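Putative N-acetylmuramoyl-L-alanine amidase,autolysin cwp6 (Peptoclostridium difficile, PDB 5J72) probably hydrolyses the amide bond between N-acetylmuramic acid and L-alanine in peptidoglycan, as a zinc-containing autolysin whose CWB2 domains anchor it to the cell wall. Local coordinates at residues Q150-G155 against G381-K386; F526-Y531 against A599-C604. All coordinates share one frame; numbering follows the deposited sequence.

Interaction 1 (Q150-G155 against G381-K386); sequences QGWKDG and GPLAAK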
loop_
_atom_site.group_PDB
_atom_site.type_symbol
_atom_site.label_atom_id
_atom_site.label_comp_id
_atom_site.label_asym_id
_atom_site.label_seq_id
_atom_site.Cartn_x
_atom_site.Cartn_y
_atom_site.Cartn_z
ATOM N N GLN A 150 10.711 17.079 0.304
ATOM C CA GLN A 150 10.539 16.499 -1.025
ATOM C C GLN A 150 9.403 17.088 -1.799
ATOM O O GLN A 150 9.573 17.406 -2.990
ATOM C CB GLN A 150 10.296 14.956 -0.896
ATOM C CG GLN A 150 10.262 14.228 -2.243
ATOM C CD GLN A 150 11.623 14.284 -2.949
ATOM O OE1 GLN A 150 12.678 14.458 -2.304
ATOM N NE2 GLN A 150 11.602 14.070 -4.279
ATOM N N GLY A 151 8.203 17.255 -1.200
ATOM C CA GLY A 151 7.112 17.736 -2.048
ATOM C C GLY A 151 6.858 19.244 -1.939
ATOM O O GLY A 151 6.073 19.823 -2.712
ATOM N N TRP A 152 7.533 19.891 -0.959
ATOM C CA TRP A 152 7.290 21.354 -0.688
ATOM C C TRP A 152 8.635 22.032 -0.505
ATOM O O TRP A 152 8.871 22.801 0.444
ATOM C CB TRP A 152 6.406 21.476 0.623
ATOM C CG TRP A 152 5.052 20.915 0.381
ATOM C CD1 TRP A 152 3.931 21.603 -0.022
ATOM C CD2 TRP A 152 4.654 19.518 0.484
ATOM N NE1 TRP A 152 2.859 20.725 -0.154
ATOM C CE2 TRP A 152 3.283 19.444 0.151
ATOM C CE3 TRP A 152 5.328 18.337 0.813
ATOM C CZ2 TRP A 152 2.566 18.223 0.162
ATOM C CZ3 TRP A 152 4.630 17.122 0.808
ATOM C CH2 TRP A 152 3.264 17.078 0.495
ATOM N N LYS A 153 9.549 21.793 -1.456
ATOM C CA LYS A 153 10.890 22.384 -1.324
ATOM C C LYS A 153 10.785 23.917 -1.388
ATOM O O LYS A 153 11.521 24.645 -0.704
ATOM C CB LYS A 153 11.785 21.872 -2.473
ATOM C CG LYS A 153 13.202 22.446 -2.359
ATOM C CD LYS A 153 13.849 21.904 -1.117
ATOM C CE LYS A 153 15.232 22.473 -0.922
ATOM N N ASP A 154 9.836 24.393 -2.166
ATOM C CA ASP A 154 9.683 25.836 -2.310
ATOM C C ASP A 154 8.769 26.423 -1.238
ATOM O O ASP A 154 8.385 27.604 -1.341
ATOM C CB ASP A 154 9.083 26.166 -3.706
ATOM C CG ASP A 154 7.770 25.448 -3.978
ATOM O OD1 ASP A 154 6.947 25.993 -4.701
ATOM O OD2 ASP A 154 7.572 24.348 -3.448
ATOM N N GLY A 155 8.375 25.629 -0.266
ATOM C CA GLY A 155 7.580 26.175 0.842
ATOM C C GLY A 155 6.121 25.766 0.791
ATOM O O GLY A 155 5.679 25.095 -0.140
ATOM N N GLY A 381 1.180 10.291 3.406
ATOM C CA GLY A 381 -0.077 10.433 2.659
ATOM C C GLY A 381 -0.198 11.640 1.760
ATOM O O GLY A 381 -0.600 11.503 0.588
ATOM N N PRO A 382 0.094 12.866 2.256
ATOM C CA PRO A 382 -0.024 14.095 1.407
ATOM C C PRO A 382 0.872 14.026 0.140
ATOM O O PRO A 382 0.549 14.530 -0.907
ATOM C CB PRO A 382 0.356 15.229 2.411
ATOM C CG PRO A 382 -0.082 14.678 3.711
ATOM C CD PRO A 382 0.388 13.221 3.659
ATOM N N LEU A 383 2.033 13.407 0.325
ATOM C CA LEU A 383 2.973 13.276 -0.817
ATOM C C LEU A 383 2.503 12.235 -1.777
ATOM O O LEU A 383 2.505 12.452 -3.001
ATOM C CB LEU A 383 4.399 12.917 -0.271
ATOM C CG LEU A 383 5.434 12.714 -1.455
ATOM C CD1 LEU A 383 5.670 14.042 -2.202
ATOM C CD2 LEU A 383 6.784 12.221 -0.830
ATOM N N ALA A 384 2.013 11.080 -1.249
ATOM C CA ALA A 384 1.452 10.046 -2.134
ATOM C C ALA A 384 0.259 10.668 -2.929
ATOM O O ALA A 384 0.065 10.474 -4.128
ATOM C CB ALA A 384 0.944 8.871 -1.244
ATOM N N ALA A 385 -0.565 11.469 -2.224
ATOM C CA ALA A 385 -1.715 12.075 -2.925
ATOM C C ALA A 385 -1.227 13.071 -4.048
ATOM O O ALA A 385 -1.772 13.077 -5.131
ATOM C CB ALA A 385 -2.522 12.879 -1.925
ATOM N N LYS A 386 -0.240 13.889 -3.742
ATOM C CA LYS A 386 0.339 14.866 -4.722
ATOM C C LYS A 386 0.890 14.078 -5.973
ATOM O O LYS A 386 0.660 14.444 -7.117
ATOM C CB LYS A 386 1.517 15.598 -4.022
ATOM C CG LYS A 386 2.189 16.662 -4.960
ATOM C CD LYS A 386 3.302 17.395 -4.158
ATOM C CE LYS A 386 4.110 18.312 -5.099
ATOM N NZ LYS A 386 3.327 19.506 -5.565
HETATM O O HOH W 1 3.226 21.196 -3.198
#
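Lys-386 reaches from helix 375-387 toward the C-terminal end of helix 140-151, passing one side of the Trp-152 indole to Gly-151. CB and CG only pass the ring, CB 5.0 Å from Trp-152 CZ2 and CG slightly farther. The chain stays extended through chi3 (CG anti to the backbone N, chi1 -179°), which brings CD obliquely to the ring, 4.5 Å from Trp-152 CZ2, and 4.0 Å from Gly-151 O. CE then meets Gly-151 O at 3.4 Å. A bend at the last torsion (chi4 70°) turns NZ toward a water that accepts a hydrogen bond from it at 2.9 Å and donates one to Gly-151 O; Leu-7 O is a second acceptor for NZ. The ammonium is held between the helix end and the N-terminal region, with a calcium ion about 4 Å from the side chain (nearest atoms). Asp-154 and Asn-6 have been seen to bind calcium in this protein.

The helices belong to the first and third CWB2 modules, whose interface this contact helps form. Trp-152, the first residue to leave the helix and the start of a type I turn, inserts the six-membered end of its indole beside the other helix: CH2 lies 3.9 Å from Pro-382 CB, while Pro-382 C and Leu-383 N sit at the ring's edge, near its plane. Trp-152 NE1 donates to Asp-181 O. Nearby, the absence of a side chain at Gly-151 lets Leu-383 CD1 settle 4.0 Å from Gly-151 CA, and this leucine also packs against Leu-135 and Leu-367.

Interaction 2 (F526-Y531 against A599-C604); sequences FTSIHY and AILVEC. With ZN (zinc ion), chain I.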
loop_
_atom_site.group_PDB
_atom_site.type_symbol
_atom_site.label_atom_id
_atom_site.label_comp_id
_atom_site.label_asym_id
_atom_site.label_seq_id
_atom_site.Cartn_x
_atom_site.Cartn_y
_atom_site.Cartn_z
ATOM N N PHE A 526 8.653 -29.212 0.868
ATOM C CA PHE A 526 7.651 -28.825 -0.114
ATOM C C PHE A 526 6.348 -29.203 0.490
ATOM O O PHE A 526 6.158 -30.378 0.863
ATOM C CB PHE A 526 7.901 -29.570 -1.431
ATOM C CG PHE A 526 6.807 -29.413 -2.479
ATOM C CD1 PHE A 526 5.618 -30.115 -2.380
ATOM C CD2 PHE A 526 6.995 -28.599 -3.579
ATOM C CE1 PHE A 526 4.628 -29.992 -3.380
ATOM C CE2 PHE A 526 6.025 -28.478 -4.566
ATOM C CZ PHE A 526 4.844 -29.181 -4.454
ATOM N N THR A 527 5.395 -28.247 0.610
ATOM C CA THR A 527 4.111 -28.551 1.184
ATOM C C THR A 527 2.989 -28.193 0.196
ATOM O O THR A 527 2.827 -27.017 -0.120
ATOM C CB THR A 527 3.913 -27.763 2.467
ATOM O OG1 THR A 527 4.988 -28.088 3.367
ATOM C CG2 THR A 527 2.654 -28.119 3.195
ATOM N N SER A 528 2.226 -29.197 -0.258
ATOM C CA SER A 528 1.093 -28.961 -1.130
ATOM C C SER A 528 -0.118 -28.815 -0.249
ATOM O O SER A 528 -0.278 -29.577 0.714
ATOM C CB SER A 528 0.983 -30.115 -2.140
ATOM O OG SER A 528 -0.109 -29.934 -3.027
ATOM N N ILE A 529 -1.003 -27.840 -0.520
ATOM C CA ILE A 529 -2.136 -27.586 0.332
ATOM C C ILE A 529 -3.381 -27.807 -0.476
ATOM O O ILE A 529 -3.567 -27.173 -1.522
ATOM C CB ILE A 529 -2.067 -26.106 0.882
ATOM C CG1 ILE A 529 -0.852 -26.000 1.859
ATOM C CG2 ILE A 529 -3.341 -25.736 1.676
ATOM C CD1 ILE A 529 -0.585 -24.570 2.344
ATOM N N HIS A 530 -4.237 -28.685 0.016
ATOM C CA HIS A 530 -5.463 -29.092 -0.659
ATOM C C HIS A 530 -6.651 -29.172 0.309
ATOM O O HIS A 530 -6.463 -29.066 1.523
ATOM C CB HIS A 530 -5.236 -30.487 -1.282
ATOM C CG HIS A 530 -4.391 -30.448 -2.526
ATOM N ND1 HIS A 530 -4.937 -30.637 -3.803
ATOM C CD2 HIS A 530 -3.054 -30.221 -2.677
ATOM C CE1 HIS A 530 -3.921 -30.502 -4.650
ATOM N NE2 HIS A 530 -2.764 -30.250 -4.041
ATOM N N TYR A 531 -7.883 -29.321 -0.227
ATOM C CA TYR A 531 -9.082 -29.508 0.598
ATOM C C TYR A 531 -9.740 -30.826 0.125
ATOM O O TYR A 531 -9.729 -31.100 -1.080
ATOM C CB TYR A 531 -10.032 -28.319 0.471
ATOM C CG TYR A 531 -9.606 -27.202 1.397
ATOM C CD1 TYR A 531 -10.214 -27.025 2.635
ATOM C CD2 TYR A 531 -8.545 -26.360 1.064
ATOM C CE1 TYR A 531 -9.770 -26.054 3.526
ATOM C CE2 TYR A 531 -8.095 -25.382 1.951
ATOM C CZ TYR A 531 -8.704 -25.237 3.182
ATOM O OH TYR A 531 -8.253 -24.275 4.062
ATOM N N ALA A 599 8.504 -33.822 0.792
ATOM C CA ALA A 599 7.230 -33.298 0.319
ATOM C C ALA A 599 6.081 -33.942 0.974
ATOM O O ALA A 599 6.131 -35.138 1.233
ATOM C CB ALA A 599 7.122 -33.542 -1.200
ATOM N N ILE A 600 5.031 -33.185 1.277
ATOM C CA ILE A 600 3.821 -33.709 1.877
ATOM C C ILE A 600 2.664 -33.011 1.228
ATOM O O ILE A 600 2.842 -31.960 0.574
ATOM C CB ILE A 600 3.696 -33.455 3.388
ATOM C CG1 ILE A 600 3.848 -31.907 3.650
ATOM C CG2 ILE A 600 4.830 -34.244 4.163
ATOM C CD1 ILE A 600 3.498 -31.545 5.053
ATOM N N LEU A 601 1.476 -33.550 1.430
ATOM C CA LEU A 601 0.281 -32.948 0.911
ATOM C C LEU A 601 -0.734 -32.910 2.004
ATOM O O LEU A 601 -1.178 -33.932 2.523
ATOM C CB LEU A 601 -0.273 -33.663 -0.327
ATOM C CG LEU A 601 -1.504 -33.035 -1.004
ATOM C CD1 LEU A 601 -1.465 -33.363 -2.484
ATOM C CD2 LEU A 601 -2.825 -33.496 -0.439
ATOM N N VAL A 602 -1.125 -31.699 2.375
ATOM C CA VAL A 602 -2.067 -31.463 3.441
ATOM C C VAL A 602 -3.462 -31.359 2.924
ATOM O O VAL A 602 -3.710 -30.551 2.042
ATOM C CB VAL A 602 -1.725 -30.122 4.166
ATOM C CG1 VAL A 602 -2.701 -29.856 5.317
ATOM C CG2 VAL A 602 -0.270 -30.153 4.666
ATOM N N GLU A 603 -4.409 -32.190 3.466
ATOM C CA GLU A 603 -5.824 -32.052 3.118
ATOM C C GLU A 603 -6.384 -31.380 4.343
ATOM O O GLU A 603 -6.768 -32.079 5.313
ATOM C CB GLU A 603 -6.484 -33.417 2.913
ATOM C CG GLU A 603 -5.865 -34.112 1.715
ATOM C CD GLU A 603 -6.554 -33.687 0.409
ATOM O OE1 GLU A 603 -7.393 -32.780 0.436
ATOM O OE2 GLU A 603 -6.242 -34.275 -0.633
ATOM N N CYS A 604 -6.416 -30.022 4.348
ATOM C CA CYS A 604 -6.812 -29.226 5.517
ATOM C C CYS A 604 -8.095 -29.613 6.198
ATOM O O CYS A 604 -8.183 -29.605 7.422
ATOM C CB CYS A 604 -6.896 -27.750 5.122
ATOM S SG CYS A 604 -5.368 -27.141 4.366
HETATM ZN ZN ZN I . -6.951 -31.354 -4.312
HETATM O O HOH W 2 -7.615 -32.661 -2.727
HETATM O O HOH W 3 -6.085 -33.081 -5.271
HETATM O O HOH W 4 -8.951 -32.268 -5.131
#
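Two neighbouring parallel strands in the mixed sheet of the zinc amidase domain, 525-532 and 599-606, pair so that His-530 and Glu-603 stand side by side at the metal site. Five backbone hydrogen bonds join the segments; the one from Ser-528 N to Ile-600 O is almost straight (179° at the hydrogen), and that from His-530 N to Val-602 O measures 2.8 Å. His-530 ND1 binds zinc at 2.2 Å, and His-460, Glu-477 and three waters complete the shell. Leu-601 CD1 rests over one face of the imidazole, 3.5 Å from His-530 CD2, and probably helps, with the zinc bond, to hold the ring's rotation. Glu-603, bent at chi2 (-86°), folds its carboxylate back over His-530 CB and places OE2 3.0 Å from a zinc-bound water. Phe-526 and Ser-528 share this face of the sheet. The other face, carrying Thr-527, Ile-529, Ile-600 and Val-602, is largely apolar and covered by helices 554-569 and 619-637; there Thr-527 CG2 meets Val-602 CG2 at 3.9 Å. Further along, Cys-604 SG touches Ile-529 CG2, while Cys-604 CB lies over the Tyr-531 ring, 3.9 Å from its centroid and 24° off the normal.

Interaction 1 closes before interaction 2 opens along the chain, and the two lie on opposite sides of the chain's centre, with their own centres about 48 Å apart and their nearest atoms about 34 Å apart. They share no helix, strand or sheet. Interaction 1 joins helices 140-151 and 375-387 across the first and third CWB2 modules, bringing together chain separated by the whole second module. Interaction 2 lies within the C-terminal amidase domain, between central strands of its six-stranded sheet. One contact therefore belongs to the assembly of the wall-anchoring region and the other to the zinc site, consistent with anchoring and hydrolysis being carried by separate parts of one chain.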